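Local coordinates for protein GH59 galactosidase (Clostridium cellulolyticum, PDB 2V4V) that binds xylose through this family 6 carbohydrate-binding module, one part of a larger glycoside hydrolase of family 59 that probably acts on plant cell-wall polysaccharides, at residues 13-16 with 17-20. Residues are numbered along the deposited sequence; the frame is centred on the assembly and turned at random. Where two conformers were deposited one is given.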
loop_
_atom_site.group_PDB
_atom_site.type_symbol
_atom_site.label_atom_id
_atom_site.label_comp_id
_atom_site.label_asym_id
_atom_site.label_seq_id
_atom_site.Cartn_x
_atom_site.Cartn_y
_atom_site.Cartn_z
ATOM N N SER A 13 10.785 -1.986 4.745
ATOM C CA SER A 13 12.033 -1.559 5.403
ATOM C C SER A 13 11.806 -0.950 6.791
ATOM O O SER A 13 12.663 -1.018 7.674
ATOM C CB SER A 13 12.757 -0.523 4.509
ATOM O OG SER A 13 12.900 -1.063 3.188
ATOM N N ASN A 14 10.638 -0.321 6.942
ATOM C CA ASN A 14 10.268 0.412 8.150
ATOM C C ASN A 14 8.736 0.514 8.213
ATOM O O ASN A 14 8.079 0.473 7.168
ATOM C CB ASN A 14 10.900 1.817 8.101
ATOM C CG ASN A 14 10.562 2.672 9.314
ATOM O OD1 ASN A 14 10.410 3.890 9.195
ATOM N ND2 ASN A 14 10.435 2.039 10.484
ATOM N N GLN A 15 8.167 0.656 9.409
ATOM C CA GLN A 15 6.700 0.820 9.510
ATOM C C GLN A 15 6.369 1.651 10.736
ATOM O O GLN A 15 7.158 1.710 11.697
ATOM C CB GLN A 15 5.996 -0.540 9.604
ATOM C CG GLN A 15 6.447 -1.378 10.794
ATOM C CD GLN A 15 5.645 -1.120 12.055
ATOM O OE1 GLN A 15 4.591 -0.491 12.036
ATOM N NE2 GLN A 15 6.154 -1.637 13.182
ATOM N N SER A 16 5.188 2.262 10.703
ATOM C CA SER A 16 4.673 2.897 11.889
ATOM C C SER A 16 3.245 2.450 12.144
ATOM O O SER A 16 2.349 2.697 11.294
ATOM C CB SER A 16 4.712 4.408 11.720
ATOM O OG SER A 16 4.038 5.060 12.789
ATOM N N GLY A 17 3.060 1.777 13.289
ATOM C CA GLY A 17 1.699 1.521 13.795
ATOM C C GLY A 17 1.020 0.219 13.401
ATOM O O GLY A 17 -0.095 -0.080 13.870
ATOM N N ILE A 18 1.663 -0.569 12.534
ATOM C CA ILE A 18 0.989 -1.761 11.996
ATOM C C ILE A 18 1.540 -3.072 12.586
ATOM O O ILE A 18 2.570 -3.064 13.325
ATOM C CB ILE A 18 0.932 -1.729 10.411
ATOM C CG1 ILE A 18 2.323 -1.762 9.770
ATOM C CG2 ILE A 18 0.248 -0.406 9.958
ATOM C CD1 ILE A 18 3.101 -3.110 9.893
ATOM N N GLN A 19 0.891 -4.188 12.244
ATOM C CA GLN A 19 1.415 -5.503 12.628
ATOM C C GLN A 19 1.156 -6.475 11.500
ATOM O O GLN A 19 0.103 -6.355 10.849
ATOM C CB GLN A 19 0.741 -6.028 13.889
ATOM C CG GLN A 19 0.742 -5.040 15.018
ATOM C CD GLN A 19 -0.144 -5.485 16.166
ATOM O OE1 GLN A 19 -0.195 -6.705 16.485
ATOM N NE2 GLN A 19 -0.856 -4.518 16.794
ATOM N N THR A 20 2.124 -7.367 11.246
ATOM C CA THR A 20 1.931 -8.399 10.243
ATOM C C THR A 20 1.216 -9.593 10.871
ATOM O O THR A 20 1.394 -9.901 12.069
ATOM C CB THR A 20 3.282 -8.905 9.685
ATOM O OG1 THR A 20 4.162 -9.223 10.771
ATOM C CG2 THR A 20 3.891 -7.780 8.819
HETATM O O HOH W 1 3.724 -1.364 15.163
#
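The carboxamide of Gln15 folds forward over the bend at Gly17 and holds the main chain of Ile18 at two points, directly through OE1 and through a water from NE2. Its oxygen takes the amide hydrogen of Ile18, N to OE1 3.0 Å, in a fairly straight bond (160° at the hydrogen); the donor stands 30° from the carbonyl plane. At the other end NE2 gives a hydrogen to a water 3.1 Å away, and the same water donates to Ile18 O at 2.8 Å, so that amide, water and the Ile18 main chain close a ring. The N of Gly17 also lies close to Gln15 OE1, but its angle is too poor for a bond. Two turns of the glutamine chain bring the group here: chi1 of 59° tucks CG in between the residue's own N and C, and a bend at chi2 swings the amide forward along the chain. Ile18 has a similar first torsion, which brings CG1 to one side of the carboxamide plane, 3.4 Å from Gln15 OE1. CD1 then runs obliquely past the aliphatic part of Gln15, 3.9 Å from its CG. Gly17, with positive phi, makes the turn at backbone angles where a CB would press on the carbonyl oxygen of Ser16. The bend carries the chain from 14-16, an edge strand of the five-stranded sheet of this beta-sandwich, beside 38-48, into 19-22, which pairs with 28-31. Gln15 and Ile18 both rest on Thr39, and the buried Ile18 also meets Val30; its side chain lies about 8 Å from the bound xylose. With oxygen and nitrogen both engaged, the Gln15 carboxamide has its rotation fixed, while the polar main-chain atoms of Ile18 are satisfied directly at N and through water at O, just where the chain leaves one sheet for another.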